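Local coordinates for pyruvate carboxylase protein (Rhizobium etli, PDB 2QF7), which is a large multidomain member of the biotin-dependent carboxylase family, carrying biotin carboxylase, TIM-barrel and biotin-bearing regions on a single chain, at residues A[900-905]-A[924-929]; A[914-919]-A[946-951]; A[928-933]-A[951-956]. One frame throughout, in Å; residues are numbered along the deposited sequence.

Contact 1 (A[900-905]-A[924-929])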
loop_
_atom_site.group_PDB
_atom_site.type_symbol
_atom_site.label_atom_id
_atom_site.label_comp_id
_atom_site.label_asym_id
_atom_site.label_seq_id
_atom_site.Cartn_x
_atom_site.Cartn_y
_atom_site.Cartn_z
ATOM N N GLY A 900 14.964 -26.604 36.553
ATOM C CA GLY A 900 15.080 -26.288 35.125
ATOM C C GLY A 900 16.233 -25.345 34.839
ATOM O O GLY A 900 17.064 -25.594 33.940
ATOM N N ASP A 901 16.305 -24.263 35.601
ATOM C CA ASP A 901 17.395 -23.277 35.459
ATOM C C ASP A 901 18.735 -23.941 35.678
ATOM O O ASP A 901 19.727 -23.678 34.971
ATOM C CB ASP A 901 17.210 -22.151 36.483
ATOM C CG ASP A 901 16.100 -21.209 36.102
ATOM O OD1 ASP A 901 15.637 -21.313 34.941
ATOM O OD2 ASP A 901 15.667 -20.386 36.951
ATOM N N MET A 902 18.803 -24.796 36.688
ATOM C CA MET A 902 20.066 -25.461 36.997
ATOM C C MET A 902 20.518 -26.372 35.858
ATOM O O MET A 902 21.682 -26.364 35.485
ATOM C CB MET A 902 19.938 -26.275 38.283
ATOM C CG MET A 902 21.269 -26.687 38.895
ATOM S SD MET A 902 22.285 -25.310 39.502
ATOM C CE MET A 902 23.708 -25.377 38.385
ATOM N N ALA A 903 19.584 -27.180 35.349
ATOM C CA ALA A 903 19.818 -28.105 34.226
ATOM C C ALA A 903 20.283 -27.381 32.962
ATOM O O ALA A 903 21.178 -27.844 32.304
ATOM C CB ALA A 903 18.562 -28.890 33.924
ATOM N N LEU A 904 19.601 -26.294 32.600
ATOM C CA LEU A 904 20.028 -25.473 31.452
ATOM C C LEU A 904 21.416 -24.951 31.592
ATOM O O LEU A 904 22.201 -24.985 30.633
ATOM C CB LEU A 904 19.040 -24.320 31.179
ATOM C CG LEU A 904 17.607 -24.710 30.788
ATOM C CD1 LEU A 904 16.706 -23.459 30.881
ATOM C CD2 LEU A 904 17.526 -25.344 29.398
ATOM N N MET A 905 21.778 -24.493 32.792
ATOM C CA MET A 905 23.143 -24.023 33.004
ATOM C C MET A 905 24.165 -25.138 32.938
ATOM O O MET A 905 25.288 -24.986 32.415
ATOM C CB MET A 905 23.269 -23.340 34.371
ATOM C CG MET A 905 24.710 -23.078 34.719
ATOM S SD MET A 905 24.889 -22.077 36.197
ATOM C CE MET A 905 24.070 -20.571 35.567
ATOM N N SER A 924 28.564 -19.309 38.644
ATOM C CA SER A 924 27.580 -18.275 38.936
ATOM C C SER A 924 26.208 -18.906 38.860
ATOM O O SER A 924 25.661 -19.107 37.776
ATOM C CB SER A 924 27.704 -17.082 37.977
ATOM O OG SER A 924 27.163 -17.378 36.705
ATOM N N PHE A 925 25.655 -19.251 40.015
ATOM C CA PHE A 925 24.388 -19.992 40.056
ATOM C C PHE A 925 23.236 -19.141 39.557
ATOM O O PHE A 925 23.279 -17.936 39.689
ATOM C CB PHE A 925 24.123 -20.487 41.463
ATOM C CG PHE A 925 24.999 -21.644 41.869
ATOM C CD1 PHE A 925 24.540 -22.954 41.741
ATOM C CD2 PHE A 925 26.265 -21.424 42.409
ATOM C CE1 PHE A 925 25.360 -24.036 42.145
ATOM C CE2 PHE A 925 27.088 -22.494 42.799
ATOM C CZ PHE A 925 26.618 -23.806 42.666
ATOM N N PRO A 926 22.220 -19.757 38.936
ATOM C CA PRO A 926 21.030 -18.990 38.572
ATOM C C PRO A 926 20.420 -18.382 39.851
ATOM O O PRO A 926 20.515 -19.013 40.925
ATOM C CB PRO A 926 20.089 -20.061 37.990
ATOM C CG PRO A 926 20.999 -21.181 37.552
ATOM C CD PRO A 926 22.129 -21.176 38.538
ATOM N N GLU A 927 19.824 -17.191 39.743
ATOM C CA GLU A 927 19.153 -16.468 40.850
ATOM C C GLU A 927 18.114 -17.318 41.550
ATOM O O GLU A 927 17.882 -17.203 42.775
ATOM C CB GLU A 927 18.423 -15.234 40.281
ATOM C CG GLU A 927 18.008 -14.145 41.298
ATOM C CD GLU A 927 16.661 -14.382 42.002
ATOM O OE1 GLU A 927 15.788 -15.122 41.472
ATOM O OE2 GLU A 927 16.477 -13.800 43.104
ATOM N N SER A 928 17.410 -18.136 40.754
ATOM C CA SER A 928 16.362 -18.976 41.296
ATOM C C SER A 928 16.960 -20.033 42.228
ATOM O O SER A 928 16.335 -20.422 43.207
ATOM C CB SER A 928 15.549 -19.660 40.177
ATOM O OG SER A 928 16.414 -20.501 39.437
ATOM N N VAL A 929 18.138 -20.510 41.890
ATOM C CA VAL A 929 18.868 -21.490 42.682
ATOM C C VAL A 929 19.386 -20.887 43.978
ATOM O O VAL A 929 19.218 -21.491 45.052
ATOM C CB VAL A 929 20.009 -22.128 41.852
ATOM C CG1 VAL A 929 20.871 -23.043 42.714
ATOM C CG2 VAL A 929 19.370 -22.902 40.645
HETATM O O HOH W 1 17.069 -17.878 37.783
#

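Contact 2 (A[914-919]-A[946-951])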
loop_
_atom_site.group_PDB
_atom_site.type_symbol
_atom_site.label_atom_id
_atom_site.label_comp_id
_atom_site.label_asym_id
_atom_site.label_seq_id
_atom_site.Cartn_x
_atom_site.Cartn_y
_atom_site.Cartn_z
ATOM N N ALA A 914 29.409 -32.891 40.023
ATOM C CA ALA A 914 30.692 -32.738 40.707
ATOM C C ALA A 914 31.329 -31.366 40.465
ATOM O O ALA A 914 31.859 -30.755 41.394
ATOM C CB ALA A 914 31.649 -33.835 40.311
ATOM N N ASP A 915 31.303 -30.899 39.215
ATOM C CA ASP A 915 31.758 -29.555 38.879
ATOM C C ASP A 915 30.946 -28.529 39.662
ATOM O O ASP A 915 31.497 -27.598 40.231
ATOM C CB ASP A 915 31.514 -29.233 37.396
ATOM C CG ASP A 915 32.458 -29.959 36.451
ATOM O OD1 ASP A 915 33.539 -30.364 36.881
ATOM O OD2 ASP A 915 32.089 -30.106 35.264
ATOM N N VAL A 916 29.630 -28.663 39.617
ATOM C CA VAL A 916 28.734 -27.720 40.307
ATOM C C VAL A 916 29.077 -27.603 41.805
ATOM O O VAL A 916 29.151 -26.498 42.329
ATOM C CB VAL A 916 27.238 -28.054 40.088
ATOM C CG1 VAL A 916 26.320 -27.075 40.831
ATOM C CG2 VAL A 916 26.862 -28.012 38.574
ATOM N N VAL A 917 29.323 -28.719 42.487
ATOM C CA VAL A 917 29.517 -28.652 43.949
ATOM C C VAL A 917 30.973 -28.445 44.406
ATOM O O VAL A 917 31.221 -28.031 45.557
ATOM C CB VAL A 917 28.837 -29.848 44.684
ATOM C CG1 VAL A 917 27.373 -29.936 44.280
ATOM C CG2 VAL A 917 29.536 -31.164 44.380
ATOM N N SER A 918 31.933 -28.681 43.507
ATOM C CA SER A 918 33.344 -28.666 43.853
ATOM C C SER A 918 33.828 -27.320 44.390
ATOM O O SER A 918 33.431 -26.276 43.866
ATOM C CB SER A 918 34.188 -29.042 42.641
ATOM O OG SER A 918 34.737 -27.886 42.034
ATOM N N PRO A 919 34.713 -27.344 45.423
ATOM C CA PRO A 919 35.327 -26.113 45.921
ATOM C C PRO A 919 36.256 -25.412 44.932
ATOM O O PRO A 919 36.628 -24.266 45.176
ATOM C CB PRO A 919 36.138 -26.581 47.143
ATOM C CG PRO A 919 36.378 -28.036 46.933
ATOM C CD PRO A 919 35.139 -28.526 46.201
ATOM N N GLU A 946 24.478 -28.977 52.362
ATOM C CA GLU A 946 25.261 -27.902 52.954
ATOM C C GLU A 946 26.341 -27.335 52.031
ATOM O O GLU A 946 26.476 -26.107 51.905
ATOM C CB GLU A 946 25.890 -28.344 54.294
ATOM C CG GLU A 946 24.865 -28.516 55.455
ATOM C CD GLU A 946 25.536 -29.013 56.735
ATOM O OE1 GLU A 946 26.773 -29.154 56.741
ATOM O OE2 GLU A 946 24.829 -29.267 57.731
ATOM N N ALA A 947 27.114 -28.213 51.392
ATOM C CA ALA A 947 28.223 -27.757 50.520
ATOM C C ALA A 947 27.748 -26.963 49.285
ATOM O O ALA A 947 28.312 -25.920 48.947
ATOM C CB ALA A 947 29.127 -28.935 50.105
ATOM N N LEU A 948 26.726 -27.464 48.612
ATOM C CA LEU A 948 26.091 -26.726 47.544
ATOM C C LEU A 948 25.554 -25.376 48.030
ATOM O O LEU A 948 25.774 -24.343 47.378
ATOM C CB LEU A 948 24.956 -27.560 46.930
ATOM C CG LEU A 948 24.022 -26.962 45.875
ATOM C CD1 LEU A 948 24.780 -26.776 44.565
ATOM C CD2 LEU A 948 22.797 -27.850 45.679
ATOM N N GLN A 949 24.819 -25.377 49.146
ATOM C CA GLN A 949 24.226 -24.130 49.618
ATOM C C GLN A 949 25.317 -23.093 49.955
ATOM O O GLN A 949 25.225 -21.935 49.547
ATOM C CB GLN A 949 23.245 -24.401 50.784
ATOM C CG GLN A 949 22.901 -23.261 51.733
ATOM C CD GLN A 949 22.153 -23.805 52.942
ATOM O OE1 GLN A 949 22.748 -24.407 53.829
ATOM N NE2 GLN A 949 20.843 -23.636 52.952
ATOM N N LYS A 950 26.366 -23.528 50.639
ATOM C CA LYS A 950 27.485 -22.637 50.969
ATOM C C LYS A 950 28.121 -22.049 49.713
ATOM O O LYS A 950 28.374 -20.835 49.639
ATOM C CB LYS A 950 28.559 -23.372 51.790
ATOM C CG LYS A 950 29.492 -22.446 52.565
ATOM C CD LYS A 950 30.605 -23.234 53.323
ATOM C CE LYS A 950 31.181 -22.367 54.454
ATOM N NZ LYS A 950 32.390 -22.926 55.177
ATOM N N LYS A 951 28.405 -22.905 48.731
ATOM C CA LYS A 951 29.023 -22.434 47.492
ATOM C C LYS A 951 28.162 -21.385 46.802
ATOM O O LYS A 951 28.657 -20.304 46.451
ATOM C CB LYS A 951 29.303 -23.584 46.530
ATOM C CG LYS A 951 30.055 -23.137 45.279
ATOM C CD LYS A 951 30.542 -24.314 44.512
ATOM C CE LYS A 951 31.005 -23.896 43.132
ATOM N NZ LYS A 951 31.416 -25.097 42.356
#

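Contact 3 (A[928-933]-A[951-956])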
loop_
_atom_site.group_PDB
_atom_site.type_symbol
_atom_site.label_atom_id
_atom_site.label_comp_id
_atom_site.label_asym_id
_atom_site.label_seq_id
_atom_site.Cartn_x
_atom_site.Cartn_y
_atom_site.Cartn_z
ATOM N N SER A 928 17.410 -18.136 40.754
ATOM C CA SER A 928 16.362 -18.976 41.296
ATOM C C SER A 928 16.960 -20.033 42.228
ATOM O O SER A 928 16.335 -20.422 43.207
ATOM C CB SER A 928 15.549 -19.660 40.177
ATOM O OG SER A 928 16.414 -20.501 39.437
ATOM N N VAL A 929 18.138 -20.510 41.890
ATOM C CA VAL A 929 18.868 -21.490 42.682
ATOM C C VAL A 929 19.386 -20.887 43.978
ATOM O O VAL A 929 19.218 -21.491 45.052
ATOM C CB VAL A 929 20.009 -22.128 41.852
ATOM C CG1 VAL A 929 20.871 -23.043 42.714
ATOM C CG2 VAL A 929 19.370 -22.902 40.645
ATOM N N VAL A 930 19.992 -19.699 43.874
ATOM C CA VAL A 930 20.486 -18.987 45.054
ATOM C C VAL A 930 19.321 -18.765 46.017
ATOM O O VAL A 930 19.451 -19.054 47.187
ATOM C CB VAL A 930 21.191 -17.640 44.714
ATOM C CG1 VAL A 930 21.664 -16.917 46.019
ATOM C CG2 VAL A 930 22.376 -17.886 43.773
ATOM N N SER A 931 18.199 -18.276 45.498
ATOM C CA SER A 931 17.036 -17.947 46.314
ATOM C C SER A 931 16.427 -19.185 46.983
ATOM O O SER A 931 16.026 -19.129 48.141
ATOM C CB SER A 931 16.013 -17.220 45.445
ATOM O OG SER A 931 14.757 -17.180 46.065
ATOM N N MET A 932 16.335 -20.298 46.243
ATOM C CA MET A 932 15.867 -21.555 46.816
ATOM C C MET A 932 16.778 -22.051 47.951
ATOM O O MET A 932 16.295 -22.438 49.025
ATOM C CB MET A 932 15.756 -22.650 45.740
ATOM C CG MET A 932 15.156 -23.920 46.307
ATOM S SD MET A 932 14.730 -25.142 45.080
ATOM C CE MET A 932 16.376 -25.771 44.792
ATOM N N LEU A 933 18.084 -22.063 47.715
ATOM C CA LEU A 933 19.008 -22.552 48.738
ATOM C C LEU A 933 19.048 -21.592 49.935
ATOM O O LEU A 933 19.289 -22.017 51.072
ATOM C CB LEU A 933 20.408 -22.764 48.144
ATOM C CG LEU A 933 20.485 -23.892 47.083
ATOM C CD1 LEU A 933 21.758 -23.701 46.276
ATOM C CD2 LEU A 933 20.504 -25.278 47.759
ATOM N N LYS A 951 28.405 -22.905 48.731
ATOM C CA LYS A 951 29.023 -22.434 47.492
ATOM C C LYS A 951 28.162 -21.385 46.802
ATOM O O LYS A 951 28.657 -20.304 46.451
ATOM C CB LYS A 951 29.303 -23.584 46.530
ATOM C CG LYS A 951 30.055 -23.137 45.279
ATOM C CD LYS A 951 30.542 -24.314 44.512
ATOM C CE LYS A 951 31.005 -23.896 43.132
ATOM N NZ LYS A 951 31.416 -25.097 42.356
ATOM N N ALA A 952 26.880 -21.709 46.635
ATOM C CA ALA A 952 25.924 -20.866 45.914
ATOM C C ALA A 952 25.627 -19.528 46.592
ATOM O O ALA A 952 25.426 -18.525 45.907
ATOM C CB ALA A 952 24.635 -21.615 45.693
ATOM N N LEU A 953 25.594 -19.507 47.925
ATOM C CA LEU A 953 25.189 -18.293 48.637
ATOM C C LEU A 953 26.291 -17.228 48.736
ATOM O O LEU A 953 26.024 -16.079 49.103
ATOM C CB LEU A 953 24.630 -18.638 50.005
ATOM C CG LEU A 953 23.215 -19.234 49.940
ATOM C CD1 LEU A 953 22.747 -19.676 51.308
ATOM C CD2 LEU A 953 22.231 -18.241 49.364
ATOM N N LYS A 954 27.530 -17.631 48.458
ATOM C CA LYS A 954 28.676 -16.702 48.429
ATOM C C LYS A 954 28.675 -15.756 49.639
ATOM O O LYS A 954 28.862 -14.538 49.501
ATOM C CB LYS A 954 28.726 -15.909 47.109
ATOM C CG LYS A 954 28.750 -16.753 45.818
ATOM C CD LYS A 954 28.991 -15.890 44.556
ATOM N N GLY A 955 28.477 -16.318 50.827
ATOM C CA GLY A 955 28.537 -15.527 52.055
ATOM C C GLY A 955 27.220 -15.028 52.628
ATOM O O GLY A 955 27.181 -14.602 53.767
ATOM N N GLU A 956 26.143 -15.062 51.849
ATOM C CA GLU A 956 24.817 -14.687 52.350
ATOM C C GLU A 956 24.344 -15.811 53.250
ATOM O O GLU A 956 24.529 -16.975 52.912
ATOM C CB GLU A 956 23.851 -14.500 51.186
ATOM C CG GLU A 956 22.525 -13.832 51.540
ATOM C CD GLU A 956 21.638 -13.602 50.327
ATOM O OE1 GLU A 956 21.847 -14.241 49.264
ATOM O OE2 GLU A 956 20.687 -12.794 50.435
#

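Contact 1 (A[900-905]-A[924-929])
The N-terminal end of helix 927-934 packs on helix 895-909 within the helical region of the conserved carboxylase domain, and a Met-aromatic contact between Met902 and Phe925 forms part of the join. Met902 has two deposited conformers, and the sulfur geometry given here holds for one of them. In it the sulfur approaches the edge of the Phe925 ring close to its plane, with Met902 SD 5.2 Å from the centroid and 76° off the ring normal. The same sulfur also lies beside Val929, Met902 SD to Val929 CG2 3.9 Å, their side chains crossing at about a right angle. With CG anti to the backbone N (chi1 -164°) and a bend at chi2, the Met902 chain brings SD to both partners, while Ala882 and Met885 of helix 872-885 border it from elsewhere in the fold.

One turn further on, Met905 is extended until its last torsion. The fold there (chi3 -63°) sets its methyl end against the Pro926 ring, Met905 CE to Pro926 CD 3.6 Å, and tight against a backbone oxygen, Met905 CE to Ser924 O 3.1 Å.

Pro926 is the N-cap residue of helix 927-934, and its ring also lies against Asp901, CB to CB 3.9 Å. Beyond it the contact turns polar. The Asp901 carboxylate sits at the start of that helix, where the helix dipole would probably favour its negative charge, and Lys897 forms a salt bridge to OD2. A water donates to Asp901 OD2 and accepts from Ser928 N, both at 3.0 Å. Ser928 OG donates to the anti lone pair of Asp901 OD2 at 2.6 Å.

Contact 2 (A[914-919]-A[946-951])
The ammonium nitrogen of Lys951 is gripped by backbone oxygens where helix 913-917 gives way to a loop. It donates to Val916 O over 2.7 Å and to Ser918 O over 2.8 Å, and a third carbonyl, that of Arg921 just beyond the segment, also accepts from it. The two carbonyls within 914-919 are used differently. At Val916 the nitrogen stands above the carbonyl plane, 58° out of it, and so does not sit on a lone pair; at Ser918 it lies in the carbonyl plane and meets the oxygen at a C=O...N angle of 145°. Because the bonds come from separate directions, the position of the ammonium group is fixed by several partners at once.

The reach follows from the shape of the side chain. CG of Lys951 is anti to the backbone N (chi1 -175°) and the rest of the chain is extended, so the charge is carried a full lysine length from helix 946-953. On the way the methylenes run past the same oxygens, with CD of Lys951 3.4 Å from Val916 O.

Beneath this polar grip lies an apolar patch one helical turn earlier. A single branch of Leu948, CD1, touches both valines, standing 4.1 Å from Val916 CG1 and also 4.1 Å from Val917 CG1. Met885 of helix 872-885 meets all three of these side chains, and Phe925 lies on Val916 and Leu948, and with Phe886 it helps to bury the leucine. Taken together, this is a worked case of helix-to-helix packing in which a lysine supplies hydrogen-bond donors to carbonyls at the C-terminal end of a helix and in the loop that follows, where intrahelical N-H donors have run out.

Contact 3 (A[928-933]-A[951-956])
Ala952 meets helix 927-934 first: its methyl abuts one branch of Leu933, CB to CD1 3.6 Å, and its carbonyl oxygen lies 3.8 Å from Val930 CG2. Leu953 comes next and does most of the remaining work. Its CG is anti to the carbonyl carbon (chi1 -75°), a choice that sends the branched end towards Val930, whose side chain it crosses at a slant. There CD2 of Leu953 touches both Val930 CG1 and Val930 O, each at 3.6 Å, so that the methyl touches the backbone of the helix as well as the side chain.

From Leu953 the chain reverses through a type I' turn, with positive phi at Lys954 and Gly955, closed by Glu956 N to Leu953 O at 2.9 Å. The turn brings Glu956 back to the same helix, where OE1 lies 4.2 Å from Val930 CG1 while OE2 makes a salt bridge to Lys934.

No hydrogen bond joins the two segments directly. Helix 927-934 packs against two neighbours: the end of helix 946-953 at Val930 and Leu933, and helix 895-909 at Val929 and Met932 through Val898.

Overall arrangement
The three contacts form one continuous cluster in a helical region far from the middle of the chain. Contact 1 lies about 13 Å from contact 2 and about 10 Å from contact 3, centre to centre, and contacts 2 and 3 are again about 10 Å apart. Phe925 of contact 1 is the common element: its CE1 packs 3.4 Å from Val916 CG1 of contact 2, and its CD2 3.6 Å from Ala952 CA of contact 3. Contacts 1 and 3 share helix 927-934, while contacts 2 and 3 share helix 946-953 and are further tied by a probable hydrogen bond from Gln949 NE2 to Leu933 O, 2.9 Å.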